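Local coordinates for hypothetical protein PAE2307 (Pyrobaculum aerophilum, PDB 1WVQ) that is probably an adenosine-specific kinase and carries a stably phosphorylated histidine, at residues Glu126-Pro129 and Glu130-Gly133; Ala74-Leu77 and Cys78-Ile81; Asp67-Leu70 and Arg71-Ile75. All blocks are in the same frame, centred on the assembly; numbering follows the deposited sequence.

Overall arrangement
Interactions 2 and 3 are successive parts of one helix, 68-81: interaction 3 forms its capped N-terminal turns, interaction 2 its C-terminal half, and they share Ala-74 and Ile-75, with centres 10 Å apart. Interaction 1 is the turn of the hairpin made by strands 120-128 and 131-139, its centre 16 Å from that of interaction 2. The two meet where Arg-132 NE lies 3.0 Å from Ile-81 O, a probable hydrogen bond that ties the hairpin to the helix end. Interactions 1 and 3 do not touch; their nearest atoms are about 12 Å apart. The phosphorylated residue, His-85, follows the helix by four positions. Interactions 1 and 2 both touch a second subunit, as does Ile-75, which interaction 3 shares.

Interaction 1 (Glu126-Pro129 and Glu130-Gly133); sequences EVEP and ERRG
The guanidinium of Arg-132 is met at its edge by the carboxylate of Glu-126 within a beta hairpin, whose strands 120-128 and 131-139 are joined by a type II turn from Glu-128 to Arg-131. Arg-132 NH1 donates to Glu-126 OE1 at 2.8 Å, with the oxygen only 8° out of the guanidinium plane. This single bond carries the salt bridge between the two side chains. The acceptor uses its anti lone pair, and the two flat groups are turned 70° apart. With CG anti to the backbone N (chi1 -172°), the extended Glu-126 chain crosses that of Arg-132, their CG atoms 3.7 Å apart. Glu-9 gives NH1 a second acidic partner, and NE donates to Ile-81 O, which fixes the guanidinium between the hairpin and helix 68-81.

The guanidinium of Arg-131 has Glu-128 OE1 obliquely beside it, 4.1 Å from NH1 and beyond a salt bridge. Here the two chains run side by side, Glu-128 CB 3.8 Å from Arg-131 CG. The arginine's stronger partners are Gly-140 and Val-138 of the second subunit, whose carbonyls take NE and NH2, making the turn part of the subunit interface. The backbone closes the turn through Arg-131 N to Glu-128 O at 3.0 Å. One step into the strands, Val-127 N donates to Arg-131 O at 3.1 Å.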
loop_
_atom_site.group_PDB
_atom_site.type_symbol
_atom_site.label_atom_id
_atom_site.label_comp_id
_atom_site.label_asym_id
_atom_site.label_seq_id
_atom_site.Cartn_x
_atom_site.Cartn_y
_atom_site.Cartn_z
ATOM N N GLU A 126 28.223 -17.875 6.392
ATOM C CA GLU A 126 28.047 -18.831 7.471
ATOM C C GLU A 126 28.971 -18.311 8.569
ATOM O O GLU A 126 30.169 -18.121 8.344
ATOM C CB GLU A 126 28.455 -20.242 7.043
ATOM C CG GLU A 126 28.102 -21.289 8.090
ATOM C CD GLU A 126 28.274 -22.718 7.606
ATOM O OE1 GLU A 126 27.702 -23.071 6.552
ATOM O OE2 GLU A 126 28.976 -23.493 8.293
ATOM N N VAL A 127 28.408 -18.066 9.747
ATOM C CA VAL A 127 29.169 -17.519 10.863
ATOM C C VAL A 127 29.448 -18.515 11.984
ATOM O O VAL A 127 30.418 -18.361 12.727
ATOM C CB VAL A 127 28.451 -16.270 11.442
ATOM C CG1 VAL A 127 28.268 -15.215 10.338
ATOM C CG2 VAL A 127 27.101 -16.665 12.034
ATOM N N GLU A 128 28.598 -19.529 12.091
ATOM C CA GLU A 128 28.711 -20.579 13.102
ATOM C C GLU A 128 28.051 -21.818 12.515
ATOM O O GLU A 128 27.357 -21.729 11.503
ATOM C CB GLU A 128 27.973 -20.174 14.383
ATOM C CG GLU A 128 28.679 -19.115 15.208
ATOM C CD GLU A 128 27.846 -18.638 16.384
ATOM O OE1 GLU A 128 27.096 -19.456 16.967
ATOM O OE2 GLU A 128 27.957 -17.442 16.738
ATOM N N PRO A 129 28.258 -22.994 13.131
ATOM C CA PRO A 129 27.612 -24.177 12.556
ATOM C C PRO A 129 26.102 -23.983 12.423
ATOM O O PRO A 129 25.424 -23.615 13.379
ATOM C CB PRO A 129 27.977 -25.278 13.548
ATOM C CG PRO A 129 29.356 -24.870 13.982
ATOM C CD PRO A 129 29.190 -23.374 14.211
ATOM N N GLU A 130 25.589 -24.205 11.216
ATOM C CA GLU A 130 24.164 -24.080 10.932
ATOM C C GLU A 130 23.548 -22.699 11.191
ATOM O O GLU A 130 22.359 -22.575 11.488
ATOM C CB GLU A 130 23.406 -25.191 11.673
ATOM C CG GLU A 130 23.714 -26.568 11.064
ATOM C CD GLU A 130 23.141 -27.751 11.822
ATOM O OE1 GLU A 130 22.184 -27.584 12.600
ATOM O OE2 GLU A 130 23.654 -28.869 11.609
ATOM N N ARG A 131 24.374 -21.664 11.057
ATOM C CA ARG A 131 23.940 -20.277 11.222
ATOM C C ARG A 131 24.371 -19.540 9.954
ATOM O O ARG A 131 25.522 -19.116 9.832
ATOM C CB ARG A 131 24.598 -19.638 12.447
ATOM C CG ARG A 131 24.241 -20.287 13.783
ATOM C CD ARG A 131 22.750 -20.251 14.057
ATOM N NE ARG A 131 22.204 -18.899 14.014
ATOM C CZ ARG A 131 22.472 -17.944 14.900
ATOM N NH1 ARG A 131 23.291 -18.177 15.924
ATOM N NH2 ARG A 131 21.907 -16.750 14.764
ATOM N N ARG A 132 23.438 -19.392 9.015
ATOM C CA ARG A 132 23.709 -18.749 7.733
ATOM C C ARG A 132 22.745 -17.611 7.394
ATOM O O ARG A 132 21.604 -17.586 7.853
ATOM C CB ARG A 132 23.660 -19.808 6.624
ATOM C CG ARG A 132 24.720 -20.898 6.769
ATOM C CD ARG A 132 24.298 -22.196 6.084
ATOM N NE ARG A 132 24.161 -22.071 4.633
ATOM C CZ ARG A 132 25.170 -22.140 3.771
ATOM N NH1 ARG A 132 26.408 -22.337 4.212
ATOM N NH2 ARG A 132 24.943 -22.023 2.465
ATOM N N GLY A 133 23.220 -16.672 6.581
ATOM C CA GLY A 133 22.398 -15.547 6.180
ATOM C C GLY A 133 22.778 -15.081 4.787
ATOM O O GLY A 133 23.902 -15.307 4.332
#

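Interaction 2 (Ala74-Leu77 and Cys78-Ile81); sequences AIDL and CKKI
Leu-77 and Ile-81, one turn apart on helix 68-81, carry the tightly packed flank of this alpha-helical contact, while Asp-76, Lys-79 and Lys-80 form its more exposed side. A trans chi1 places the branched end of Leu-77 beside its own carbonyl carbon, where the two chains cross with Leu-77 CG 3.8 Å from Ile-81 CD1. The leucine also packs on Val-88 and Tyr-90 of strand 87-92 and on Ile-11 and Val-13 of strand 7-13. Cys-78 faces strands 47-53 and 87-92, its SG 3.7 Å from Ala-74 O. This flank therefore seats the helix against both sheets of the subunit.

On the exposed side it is the charged ends that are loose: Asp-76 OD1 is 4.6 Å from Lys-79 NZ, too far for a salt bridge, so any attraction is probably weak. Lys-79 instead uses its aliphatic part, running alongside Ile-75 with CD 3.8 Å from Ile-75 CG2; both residues pack on Val-146 of the second subunit. The stem of Lys-80 stays close to the backbone, its CG 3.2 Å from Asp-76 O. Regular i to i+4 backbone bonds join successive turns beneath both flanks, from Cys-78 N to Ala-74 O through to Ile-81 N and Leu-77 O, 2.9 Å apart.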
loop_
_atom_site.group_PDB
_atom_site.type_symbol
_atom_site.label_atom_id
_atom_site.label_comp_id
_atom_site.label_asym_id
_atom_site.label_seq_id
_atom_site.Cartn_x
_atom_site.Cartn_y
_atom_site.Cartn_z
ATOM N N ALA A 74 12.122 -24.964 -5.926
ATOM C CA ALA A 74 12.077 -24.079 -4.764
ATOM C C ALA A 74 12.677 -24.744 -3.524
ATOM O O ALA A 74 13.468 -24.134 -2.804
ATOM C CB ALA A 74 10.637 -23.652 -4.486
ATOM N N ILE A 75 12.295 -25.994 -3.274
ATOM C CA ILE A 75 12.811 -26.731 -2.130
ATOM C C ILE A 75 14.324 -26.899 -2.232
ATOM O O ILE A 75 15.054 -26.660 -1.264
ATOM C CB ILE A 75 12.181 -28.132 -2.034
ATOM C CG1 ILE A 75 10.688 -28.014 -1.715
ATOM C CG2 ILE A 75 12.893 -28.945 -0.954
ATOM C CD1 ILE A 75 9.947 -29.348 -1.734
ATOM N N ASP A 76 14.798 -27.315 -3.402
ATOM C CA ASP A 76 16.229 -27.518 -3.572
ATOM C C ASP A 76 17.043 -26.253 -3.344
ATOM O O ASP A 76 18.103 -26.306 -2.726
ATOM C CB ASP A 76 16.535 -28.104 -4.955
ATOM C CG ASP A 76 16.021 -29.530 -5.106
ATOM O OD1 ASP A 76 15.779 -30.182 -4.067
ATOM O OD2 ASP A 76 15.868 -30.003 -6.259
ATOM N N LEU A 77 16.553 -25.110 -3.817
ATOM C CA LEU A 77 17.300 -23.882 -3.614
ATOM C C LEU A 77 17.331 -23.513 -2.130
ATOM O O LEU A 77 18.336 -23.002 -1.636
ATOM C CB LEU A 77 16.706 -22.731 -4.436
ATOM C CG LEU A 77 17.564 -21.455 -4.433
ATOM C CD1 LEU A 77 18.957 -21.772 -4.971
ATOM C CD2 LEU A 77 16.904 -20.378 -5.282
ATOM N N CYS A 78 16.230 -23.763 -1.423
ATOM C CA CYS A 78 16.181 -23.469 0.008
ATOM C C CYS A 78 17.203 -24.327 0.748
ATOM O O CYS A 78 17.870 -23.856 1.667
ATOM C CB CYS A 78 14.781 -23.734 0.577
ATOM S SG CYS A 78 13.632 -22.344 0.393
ATOM N N LYS A 79 17.325 -25.586 0.342
ATOM C CA LYS A 79 18.279 -26.496 0.968
ATOM C C LYS A 79 19.719 -26.068 0.710
ATOM O O LYS A 79 20.579 -26.227 1.576
ATOM C CB LYS A 79 18.062 -27.921 0.456
ATOM C CG LYS A 79 16.768 -28.550 0.947
ATOM C CD LYS A 79 16.429 -29.843 0.215
ATOM C CE LYS A 79 17.409 -30.960 0.520
ATOM N NZ LYS A 79 17.034 -32.219 -0.192
ATOM N N LYS A 80 19.986 -25.525 -0.475
ATOM C CA LYS A 80 21.335 -25.083 -0.807
ATOM C C LYS A 80 21.697 -23.775 -0.102
ATOM O O LYS A 80 22.806 -23.629 0.425
ATOM C CB LYS A 80 21.485 -24.912 -2.319
ATOM C CG LYS A 80 21.257 -26.189 -3.107
ATOM C CD LYS A 80 21.665 -26.016 -4.560
ATOM C CE LYS A 80 21.079 -27.122 -5.432
ATOM N NZ LYS A 80 21.368 -28.484 -4.903
ATOM N N ILE A 81 20.772 -22.819 -0.104
ATOM C CA ILE A 81 21.017 -21.542 0.557
ATOM C C ILE A 81 21.126 -21.828 2.055
ATOM O O ILE A 81 22.009 -21.303 2.738
ATOM C CB ILE A 81 19.871 -20.539 0.264
ATOM C CG1 ILE A 81 19.923 -20.120 -1.214
ATOM C CG2 ILE A 81 19.991 -19.317 1.168
ATOM C CD1 ILE A 81 18.778 -19.200 -1.643
#

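Interaction 3 (Asp67-Leu70 and Arg71-Ile75)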
loop_
_atom_site.group_PDB
_atom_site.type_symbol
_atom_site.label_atom_id
_atom_site.label_comp_id
_atom_site.label_asym_id
_atom_site.label_seq_id
_atom_site.Cartn_x
_atom_site.Cartn_y
_atom_site.Cartn_z
ATOM N N ASP A 67 2.595 -27.220 -9.086
ATOM C CA ASP A 67 3.451 -27.751 -10.139
ATOM C C ASP A 67 4.632 -28.410 -9.426
ATOM O O ASP A 67 5.415 -27.738 -8.744
ATOM C CB ASP A 67 3.937 -26.618 -11.044
ATOM C CG ASP A 67 4.834 -27.104 -12.163
ATOM O OD1 ASP A 67 5.843 -27.787 -11.887
ATOM O OD2 ASP A 67 4.530 -26.792 -13.337
ATOM N N GLU A 68 4.759 -29.724 -9.572
ATOM C CA GLU A 68 5.827 -30.448 -8.894
ATOM C C GLU A 68 7.243 -30.072 -9.304
ATOM O O GLU A 68 8.164 -30.124 -8.485
ATOM C CB GLU A 68 5.622 -31.951 -9.051
ATOM C CG GLU A 68 4.359 -32.449 -8.374
ATOM C CD GLU A 68 4.254 -32.008 -6.915
ATOM O OE1 GLU A 68 5.209 -32.242 -6.143
ATOM O OE2 GLU A 68 3.214 -31.426 -6.540
ATOM N N GLU A 69 7.428 -29.705 -10.565
ATOM C CA GLU A 69 8.751 -29.316 -11.032
ATOM C C GLU A 69 9.175 -28.060 -10.272
ATOM O O GLU A 69 10.282 -27.981 -9.739
ATOM C CB GLU A 69 8.715 -29.025 -12.535
ATOM C CG GLU A 69 10.007 -28.446 -13.097
ATOM C CD GLU A 69 9.802 -27.828 -14.468
ATOM O OE1 GLU A 69 9.075 -26.808 -14.557
ATOM O OE2 GLU A 69 10.362 -28.359 -15.453
ATOM N N LEU A 70 8.278 -27.083 -10.224
ATOM C CA LEU A 70 8.569 -25.831 -9.542
ATOM C C LEU A 70 8.697 -26.009 -8.030
ATOM O O LEU A 70 9.485 -25.314 -7.381
ATOM C CB LEU A 70 7.495 -24.802 -9.889
ATOM C CG LEU A 70 7.353 -24.569 -11.402
ATOM C CD1 LEU A 70 6.284 -23.512 -11.661
ATOM C CD2 LEU A 70 8.689 -24.141 -11.996
ATOM N N ARG A 71 7.931 -26.939 -7.467
ATOM C CA ARG A 71 8.002 -27.194 -6.032
ATOM C C ARG A 71 9.413 -27.661 -5.692
ATOM O O ARG A 71 10.038 -27.151 -4.763
ATOM C CB ARG A 71 6.998 -28.280 -5.611
ATOM C CG ARG A 71 7.036 -28.623 -4.114
ATOM C CD ARG A 71 6.472 -30.015 -3.816
ATOM N NE ARG A 71 5.055 -30.138 -4.136
ATOM C CZ ARG A 71 4.064 -29.634 -3.406
ATOM N NH1 ARG A 71 4.318 -28.964 -2.289
ATOM N NH2 ARG A 71 2.807 -29.795 -3.800
ATOM N N ASN A 72 9.921 -28.621 -6.457
ATOM C CA ASN A 72 11.251 -29.157 -6.196
ATOM C C ASN A 72 12.381 -28.167 -6.433
ATOM O O ASN A 72 13.398 -28.209 -5.744
ATOM C CB ASN A 72 11.470 -30.436 -7.001
ATOM C CG ASN A 72 10.573 -31.559 -6.531
ATOM O OD1 ASN A 72 10.390 -31.748 -5.327
ATOM N ND2 ASN A 72 10.011 -32.312 -7.472
ATOM N N LEU A 73 12.200 -27.272 -7.396
ATOM C CA LEU A 73 13.209 -26.260 -7.671
ATOM C C LEU A 73 13.282 -25.332 -6.462
ATOM O O LEU A 73 14.364 -24.971 -6.010
ATOM C CB LEU A 73 12.841 -25.468 -8.931
ATOM C CG LEU A 73 13.282 -26.115 -10.249
ATOM C CD1 LEU A 73 12.585 -25.447 -11.411
ATOM C CD2 LEU A 73 14.795 -26.000 -10.387
ATOM N N ALA A 74 12.122 -24.964 -5.926
ATOM C CA ALA A 74 12.077 -24.079 -4.764
ATOM C C ALA A 74 12.677 -24.744 -3.524
ATOM O O ALA A 74 13.468 -24.134 -2.804
ATOM C CB ALA A 74 10.637 -23.652 -4.486
ATOM N N ILE A 75 12.295 -25.994 -3.274
ATOM C CA ILE A 75 12.811 -26.731 -2.130
ATOM C C ILE A 75 14.324 -26.899 -2.232
ATOM O O ILE A 75 15.054 -26.660 -1.264
ATOM C CB ILE A 75 12.181 -28.132 -2.034
ATOM C CG1 ILE A 75 10.688 -28.014 -1.715
ATOM C CG2 ILE A 75 12.893 -28.945 -0.954
ATOM C CD1 ILE A 75 9.947 -29.348 -1.734
#
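The backbone passes from an extended Asp-67 into the first turns of helix 68-81, where Arg-71 N donates to Asp-67 O at 2.9 Å and the i to i+4 pattern continues through Asn-72 and Leu-73. Asp-67 is the N-cap. Its OD1 accepts from Leu-70 N at 3.0 Å, approached from above the carboxylate plane, and weakly from Glu-69 N, thereby occupying amides that the first turn cannot pair with preceding carbonyls.

Glu-68 and Arg-71, three residues apart, form a side-on salt bridge. The carboxylate and guanidinium are nearly coplanar, 26° apart, and the chains point the same way. Arg-71 NE donates to Glu-68 OE1 at 2.9 Å, on the syn side but out of the carboxylate plane, while NH2 reaches the syn lone pair of OE2 at 3.2 Å. A bend at chi2 (-52°) turns the glutamate carboxylate toward Arg-71 to present both oxygens, and the paired grip limits rotation of both flat groups. The remaining NH1 of Arg-71 bonds to His-63 of strand 60-65, linking this pair to the five-stranded sheet.

Glu-69 forms a salt bridge with Arg-92 of strand 87-92. Leu-70 turns to the same strand and to Lys-47, and Leu-73 rests on Tyr-90. These two leucines cross loosely, with Leu-70 CD2 4.2 Å from Leu-73 CD1.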